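Side-chain contacts in CBS domain-containing protein CBSX2 (Arabidopsis thaliana, PDB 3SL7), which probably serves as a chloroplast redox regulator, a CBS-pair protein thought to modulate plant development by regulating the thioredoxin system: residues F9-R13 against Q14-V18; D27-E30 against L31-E34; N86-Q89 against K90-K94. One frame throughout, in Å; residues are numbered along the deposited sequence.

In the fold
Followed from the N terminus, the three contacts come in series, each within one continuous run of chain, and none nests in or crosses another. Interaction 1 closes the tight turn that leaves strand 11-12, a strand paired with 141-146 near the C-terminal end. The chain then enters helix 25-35, whose middle turns form interaction 2; the two meet where V18 O lies 3.4 Å from L31 CD2. Beyond strands 39-43 and 49-54, interaction 3 closes successive turns of helix 85-93 and packs back on interaction 2, L29 CD1 to I92 CD1 at 3.7 Å. Interactions 2 and 3 both touch the second subunit, while interactions 1 and 3 stay apart, about 17 Å between nearest atoms.

Interaction 1 of 3, residues F9-R13 against Q14-V18; sequences FMTPR and QNLHV
L16 folds back over the carbonyls of P12 and R13, on the side where the turn packs against the rest of the fold. Its CG rests 3.4 Å from R13 O, while the CD2 branch lies 3.6 Å from P12 O and 4.0 Å from the T11 methyl CG2. Because CG stands beside the backbone N (chi1 -58°), and that N donates to R13 O at 3.0 Å, the branched end is carried over the same carbonyl. One step earlier, N15 N donates to P12 O, also at 3.0 Å. In both bonds the donor stands well above the carbonyl plane, by 55° at P12 O and 60° at R13 O. An alanine in place of L16 is likely to leave a gap between the turn and L141 and I144, which the leucine also touches. T11 suits this buried flank: OG1 is hydrogen-bonded to N149, leaving CG2 to meet N15 CB at 3.7 Å.

The outer side is more open: Q14 and N15 are exposed. Q14 bends its chain so that the amide lies against CB of P12, OE1 3.3 Å away; N15 OD1 approaches CD of the same proline at 3.6 Å. These are van der Waals touches of polar groups on a rigid ring. R13 extends away to a cation-pi contact with W47, and a water lies beside both R13 O and L16 O. Two successive bonds to the third residue onward make this a short 3-10 turn, here leading from strand 11-12 toward helix 25-35 of the first CBS domain.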
loop_
_atom_site.group_PDB
_atom_site.type_symbol
_atom_site.label_atom_id
_atom_site.label_comp_id
_atom_site.label_asym_id
_atom_site.label_seq_id
_atom_site.Cartn_x
_atom_site.Cartn_y
_atom_site.Cartn_z
ATOM N N PHE A 9 12.382 7.873 12.171
ATOM C CA PHE A 9 11.845 6.773 11.357
ATOM C C PHE A 9 10.860 7.159 10.265
ATOM O O PHE A 9 10.358 6.296 9.552
ATOM C CB PHE A 9 11.207 5.728 12.258
ATOM C CG PHE A 9 12.175 5.090 13.208
ATOM C CD1 PHE A 9 12.980 4.043 12.796
ATOM C CD2 PHE A 9 12.284 5.543 14.508
ATOM C CE1 PHE A 9 13.868 3.457 13.660
ATOM C CE2 PHE A 9 13.175 4.957 15.382
ATOM C CZ PHE A 9 13.971 3.914 14.955
HETATM N N MSE A 10 10.585 8.448 10.126
HETATM C CA MSE A 10 9.646 8.903 9.106
HETATM C C MSE A 10 10.179 8.702 7.698
HETATM O O MSE A 10 11.389 8.581 7.471
HETATM C CB MSE A 10 9.361 10.389 9.285
HETATM C CG MSE A 10 10.545 11.244 8.889
HETATM SE SE MSE A 10 10.173 13.111 9.229
HETATM C CE MSE A 10 11.660 13.915 8.227
ATOM N N THR A 11 9.255 8.693 6.751
ATOM C CA THR A 11 9.585 8.696 5.345
ATOM C C THR A 11 10.066 10.087 4.989
ATOM O O THR A 11 9.332 11.059 5.167
ATOM C CB THR A 11 8.331 8.362 4.508
ATOM O OG1 THR A 11 7.808 7.100 4.943
ATOM C CG2 THR A 11 8.668 8.292 3.031
ATOM N N PRO A 12 11.299 10.188 4.479
ATOM C CA PRO A 12 11.928 11.454 4.089
ATOM C C PRO A 12 11.111 12.169 3.025
ATOM O O PRO A 12 10.368 11.525 2.291
ATOM C CB PRO A 12 13.252 11.004 3.472
ATOM C CG PRO A 12 13.489 9.640 4.005
ATOM C CD PRO A 12 12.149 9.030 4.168
ATOM N N ARG A 13 11.263 13.485 2.948
ATOM C CA ARG A 13 10.598 14.306 1.942
ATOM C C ARG A 13 10.855 13.755 0.541
ATOM O O ARG A 13 9.959 13.739 -0.301
ATOM C CB ARG A 13 11.120 15.743 2.051
ATOM C CG ARG A 13 10.461 16.804 1.169
ATOM C CD ARG A 13 11.224 18.121 1.369
ATOM N NE ARG A 13 10.689 19.268 0.637
ATOM C CZ ARG A 13 10.124 20.332 1.208
ATOM N NH1 ARG A 13 9.996 20.404 2.528
ATOM N NH2 ARG A 13 9.676 21.328 0.455
ATOM N N GLN A 14 12.080 13.298 0.294
ATOM C CA GLN A 14 12.468 12.870 -1.049
ATOM C C GLN A 14 11.691 11.648 -1.516
ATOM O O GLN A 14 11.669 11.344 -2.706
ATOM C CB GLN A 14 13.980 12.618 -1.150
ATOM C CG GLN A 14 14.528 11.606 -0.152
ATOM C CD GLN A 14 15.133 12.261 1.078
ATOM O OE1 GLN A 14 14.647 13.288 1.558
ATOM N NE2 GLN A 14 16.207 11.671 1.589
ATOM N N ASN A 15 11.045 10.955 -0.585
ATOM C CA ASN A 15 10.266 9.776 -0.945
ATOM C C ASN A 15 8.759 10.001 -0.882
ATOM O O ASN A 15 7.980 9.061 -1.015
ATOM C CB ASN A 15 10.693 8.579 -0.097
ATOM C CG ASN A 15 12.170 8.263 -0.253
ATOM O OD1 ASN A 15 12.903 8.139 0.726
ATOM N ND2 ASN A 15 12.617 8.151 -1.496
ATOM N N LEU A 16 8.350 11.250 -0.687
ATOM C CA LEU A 16 6.929 11.580 -0.664
ATOM C C LEU A 16 6.381 11.650 -2.075
ATOM O O LEU A 16 7.117 11.916 -3.030
ATOM C CB LEU A 16 6.663 12.923 0.022
ATOM C CG LEU A 16 7.171 13.015 1.459
ATOM C CD1 LEU A 16 6.945 14.373 2.140
ATOM C CD2 LEU A 16 6.808 11.819 2.323
ATOM N N HIS A 17 5.082 11.405 -2.190
ATOM C CA HIS A 17 4.365 11.634 -3.431
ATOM C C HIS A 17 3.259 12.623 -3.119
ATOM O O HIS A 17 2.347 12.323 -2.349
ATOM C CB HIS A 17 3.819 10.311 -3.951
ATOM C CG HIS A 17 4.807 9.194 -3.853
ATOM N ND1 HIS A 17 5.982 9.175 -4.578
ATOM C CD2 HIS A 17 4.822 8.079 -3.085
ATOM C CE1 HIS A 17 6.663 8.084 -4.280
ATOM N NE2 HIS A 17 5.982 7.402 -3.372
ATOM N N VAL A 18 3.365 13.820 -3.684
ATOM C CA VAL A 18 2.460 14.895 -3.327
ATOM C C VAL A 18 1.632 15.306 -4.523
ATOM O O VAL A 18 2.039 15.107 -5.666
ATOM C CB VAL A 18 3.217 16.138 -2.826
ATOM C CG1 VAL A 18 4.038 15.806 -1.566
ATOM C CG2 VAL A 18 4.114 16.683 -3.915
HETATM O O HOH W 1 9.048 14.499 -3.320
#

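Interaction 2 of 3, residues D27-E30 against L31-E34; sequences DALE and LLVE
L29 and L32 join their apolar ends along one flank of the helix, CD2 of L29 meeting CD1 of L32 at 4.2 Å. Leucine suits both buried positions: together with A28 they pack on L58 of helix 55-58, and L29 also reaches L155 of the second subunit. L31, turned to another flank, touches L40 and V19.

Backbone bonds form the second group. L31 N, L32 N, V33 N and E34 N donate in turn to the carbonyls four residues back, from L31 N to D27 O at 2.9 Å through to E34 N to E30 O at 2.8 Å. The donors are tilted only modestly from the carbonyl planes, as in a regular alpha-helix.

The carbonyls are also covered by carbon. L32 CG lies 3.4 Å from A28 O, and L31 CB touches the oxygens of D27 and A28. V33 straddles two of them: with chi1 at -52°, CG1 comes 3.3 Å from L29 O, and CG2, placed between backbone N and carbonyl carbon, comes 3.2 Å from E30 O. Beta-branching thus clothes the helix backbone on the side that meets G148 of the second subunit.

Charge makes the last group. One turn apart, E30 OE1 and E34 OE2 lie 4.8 Å from each other, near enough for mild repulsion to be plausible; E34 is exposed, and E30 packs by R159 of the second subunit. The whole is an amphipathic alpha-helix, the first long helix of a CBS domain, with A28, L29 and L32 buried, and D27 and E34 on the exposed side.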
loop_
_atom_site.group_PDB
_atom_site.type_symbol
_atom_site.label_atom_id
_atom_site.label_comp_id
_atom_site.label_asym_id
_atom_site.label_seq_id
_atom_site.Cartn_x
_atom_site.Cartn_y
_atom_site.Cartn_z
ATOM N N ASP A 27 -4.869 12.820 -12.712
ATOM C CA ASP A 27 -3.437 12.811 -12.454
ATOM C C ASP A 27 -3.105 12.279 -11.066
ATOM O O ASP A 27 -2.105 11.585 -10.896
ATOM C CB ASP A 27 -2.826 14.192 -12.659
ATOM C CG ASP A 27 -2.796 14.597 -14.116
ATOM O OD1 ASP A 27 -2.944 13.717 -14.995
ATOM O OD2 ASP A 27 -2.614 15.799 -14.376
ATOM N N ALA A 28 -3.934 12.613 -10.077
ATOM C CA ALA A 28 -3.756 12.088 -8.729
ATOM C C ALA A 28 -3.921 10.565 -8.735
ATOM O O ALA A 28 -3.125 9.846 -8.139
ATOM C CB ALA A 28 -4.745 12.733 -7.770
ATOM N N LEU A 29 -4.953 10.075 -9.414
ATOM C CA LEU A 29 -5.148 8.632 -9.547
ATOM C C LEU A 29 -3.935 7.976 -10.198
ATOM O O LEU A 29 -3.464 6.941 -9.736
ATOM C CB LEU A 29 -6.414 8.322 -10.354
ATOM C CG LEU A 29 -7.735 8.476 -9.605
ATOM C CD1 LEU A 29 -8.925 8.380 -10.564
ATOM C CD2 LEU A 29 -7.850 7.457 -8.491
ATOM N N GLU A 30 -3.425 8.588 -11.266
ATOM C CA GLU A 30 -2.258 8.054 -11.968
ATOM C C GLU A 30 -1.051 7.961 -11.029
ATOM O O GLU A 30 -0.319 6.967 -11.030
ATOM C CB GLU A 30 -1.914 8.911 -13.191
ATOM C CG GLU A 30 -1.053 8.190 -14.223
ATOM C CD GLU A 30 -0.806 9.021 -15.467
ATOM O OE1 GLU A 30 0.086 8.651 -16.261
ATOM O OE2 GLU A 30 -1.503 10.042 -15.651
ATOM N N LEU A 31 -0.856 9.008 -10.235
ATOM C CA LEU A 31 0.241 9.061 -9.274
ATOM C C LEU A 31 0.081 7.980 -8.218
ATOM O O LEU A 31 1.056 7.317 -7.842
ATOM C CB LEU A 31 0.307 10.440 -8.614
ATOM C CG LEU A 31 1.522 10.653 -7.708
ATOM C CD1 LEU A 31 2.802 10.461 -8.512
ATOM C CD2 LEU A 31 1.486 12.035 -7.085
ATOM N N LEU A 32 -1.149 7.806 -7.731
ATOM C CA LEU A 32 -1.432 6.740 -6.774
ATOM C C LEU A 32 -0.997 5.395 -7.321
ATOM O O LEU A 32 -0.282 4.664 -6.648
ATOM C CB LEU A 32 -2.917 6.663 -6.438
ATOM C CG LEU A 32 -3.515 7.698 -5.497
ATOM C CD1 LEU A 32 -5.004 7.434 -5.368
ATOM C CD2 LEU A 32 -2.839 7.626 -4.140
ATOM N N VAL A 33 -1.431 5.071 -8.536
ATOM C CA VAL A 33 -1.192 3.745 -9.099
ATOM C C VAL A 33 0.260 3.562 -9.524
ATOM O O VAL A 33 0.809 2.474 -9.398
ATOM C CB VAL A 33 -2.167 3.387 -10.275
ATOM C CG1 VAL A 33 -3.603 3.615 -9.858
ATOM C CG2 VAL A 33 -1.836 4.177 -11.531
ATOM N N GLU A 34 0.891 4.622 -10.012
ATOM C CA GLU A 34 2.301 4.532 -10.387
ATOM C C GLU A 34 3.228 4.404 -9.179
ATOM O O GLU A 34 4.182 3.623 -9.202
ATOM C CB GLU A 34 2.727 5.715 -11.255
ATOM C CG GLU A 34 2.762 5.381 -12.733
ATOM C CD GLU A 34 3.650 6.329 -13.498
ATOM O OE1 GLU A 34 4.153 7.293 -12.878
ATOM O OE2 GLU A 34 3.846 6.105 -14.713
#

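Interaction 3 of 3, residues N86-Q89 against K90-K94; sequences NELQ and KLISK
K90 lays its aliphatic chain along the preceding turn, CG 3.4 Å from N86 O, to which its own backbone N donates at 3.0 Å. The chain runs extended until it bends at chi4 (90°), turning the ammonium end toward the side chain of N86; a long, flexible lysine suits this exposed flank. L91 comes next: its CG lies over E87 O at 3.4 Å, while its N binds the same oxygen, and its apolar side chain meets L59 and W82.

I92 makes the straightest backbone bond of the set, N to L88 O at 2.8 Å and 170° at the hydrogen. Beside it the two side chains point the same way, CG1 of I92 and CD1 of L88 4.1 Å apart, forming a shared apolar ridge. S93 follows. Its N still donates to Q89 O, but its hydroxyl turns back (chi1 77°) and OG donates to K90 O at 2.7 Å. K94 N reaches that oxygen too, at 3.3 Å and from the same face, and donates to L91 O at 3.0 Å. K90 O thus accepts from both, and a serine, short enough to fold its hydroxyl back onto its own backbone, suits the place.

Helix 85-93 lies at the periphery of the chain. L91 and I92 rest on L59 just after helix 55-58, W82 touches both L88 and L91, and L88, Q89 and I92 pack against V150, I157 and K158 on helix 147-159 of the second subunit.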
loop_
_atom_site.group_PDB
_atom_site.type_symbol
_atom_site.label_atom_id
_atom_site.label_comp_id
_atom_site.label_asym_id
_atom_site.label_seq_id
_atom_site.Cartn_x
_atom_site.Cartn_y
_atom_site.Cartn_z
ATOM N N ASN A 86 -16.737 -2.619 -14.434
ATOM C CA ASN A 86 -17.695 -1.700 -15.027
ATOM C C ASN A 86 -18.001 -0.499 -14.123
ATOM O O ASN A 86 -18.061 0.637 -14.595
ATOM C CB ASN A 86 -18.977 -2.437 -15.419
ATOM C CG ASN A 86 -19.861 -1.608 -16.312
ATOM O OD1 ASN A 86 -19.627 -1.510 -17.517
ATOM N ND2 ASN A 86 -20.879 -0.994 -15.726
ATOM N N GLU A 87 -18.176 -0.748 -12.825
ATOM C CA GLU A 87 -18.417 0.332 -11.866
ATOM C C GLU A 87 -17.210 1.254 -11.806
ATOM O O GLU A 87 -17.344 2.472 -11.735
ATOM C CB GLU A 87 -18.694 -0.227 -10.476
ATOM C CG GLU A 87 -19.963 -1.043 -10.354
ATOM C CD GLU A 87 -20.164 -1.561 -8.948
ATOM O OE1 GLU A 87 -19.236 -1.407 -8.134
ATOM O OE2 GLU A 87 -21.239 -2.120 -8.654
ATOM N N LEU A 88 -16.029 0.656 -11.846
ATOM C CA LEU A 88 -14.785 1.412 -11.830
ATOM C C LEU A 88 -14.689 2.327 -13.044
ATOM O O LEU A 88 -14.348 3.506 -12.918
ATOM C CB LEU A 88 -13.590 0.463 -11.798
ATOM C CG LEU A 88 -12.230 1.152 -11.879
ATOM C CD1 LEU A 88 -12.056 2.125 -10.709
ATOM C CD2 LEU A 88 -11.122 0.115 -11.879
ATOM N N GLN A 89 -14.988 1.789 -14.222
ATOM C CA GLN A 89 -14.959 2.599 -15.436
ATOM C C GLN A 89 -15.960 3.746 -15.364
ATOM O O GLN A 89 -15.690 4.849 -15.846
ATOM C CB GLN A 89 -15.229 1.754 -16.675
ATOM C CG GLN A 89 -14.133 0.752 -17.000
ATOM C CD GLN A 89 -14.293 0.173 -18.397
ATOM O OE1 GLN A 89 -15.115 -0.718 -18.624
ATOM N NE2 GLN A 89 -13.516 0.688 -19.345
ATOM N N LYS A 90 -17.119 3.488 -14.765
ATOM C CA LYS A 90 -18.095 4.553 -14.559
ATOM C C LYS A 90 -17.480 5.665 -13.720
ATOM O O LYS A 90 -17.610 6.842 -14.047
ATOM C CB LYS A 90 -19.351 4.028 -13.874
ATOM C CG LYS A 90 -20.244 3.186 -14.778
ATOM C CD LYS A 90 -21.651 3.068 -14.208
ATOM C CE LYS A 90 -22.549 2.217 -15.092
ATOM N NZ LYS A 90 -22.489 0.778 -14.719
ATOM N N LEU A 91 -16.810 5.289 -12.636
ATOM C CA LEU A 91 -16.173 6.264 -11.756
ATOM C C LEU A 91 -15.105 7.021 -12.520
ATOM O O LEU A 91 -15.065 8.252 -12.503
ATOM C CB LEU A 91 -15.564 5.570 -10.531
ATOM C CG LEU A 91 -16.561 4.959 -9.538
ATOM C CD1 LEU A 91 -15.837 4.261 -8.393
ATOM C CD2 LEU A 91 -17.513 6.018 -9.003
ATOM N N ILE A 92 -14.236 6.279 -13.198
ATOM C CA ILE A 92 -13.151 6.904 -13.941
ATOM C C ILE A 92 -13.698 7.885 -14.975
ATOM O O ILE A 92 -13.094 8.921 -15.236
ATOM C CB ILE A 92 -12.249 5.869 -14.631
ATOM C CG1 ILE A 92 -11.494 5.046 -13.584
ATOM C CG2 ILE A 92 -11.250 6.565 -15.552
ATOM C CD1 ILE A 92 -10.521 5.866 -12.803
ATOM N N SER A 93 -14.849 7.567 -15.557
ATOM C CA SER A 93 -15.411 8.439 -16.587
ATOM C C SER A 93 -15.855 9.776 -16.001
ATOM O O SER A 93 -15.801 10.805 -16.672
ATOM C CB SER A 93 -16.565 7.758 -17.333
ATOM O OG SER A 93 -17.755 7.755 -16.563
ATOM N N LYS A 94 -16.270 9.758 -14.739
ATOM C CA LYS A 94 -16.809 10.950 -14.086
ATOM C C LYS A 94 -15.765 11.826 -13.381
ATOM O O LYS A 94 -16.126 12.806 -12.724
ATOM C CB LYS A 94 -17.915 10.550 -13.106
ATOM C CG LYS A 94 -19.223 10.145 -13.800
ATOM C CD LYS A 94 -20.072 9.262 -12.907
ATOM C CE LYS A 94 -20.335 9.918 -11.565
ATOM N NZ LYS A 94 -20.977 8.976 -10.612
#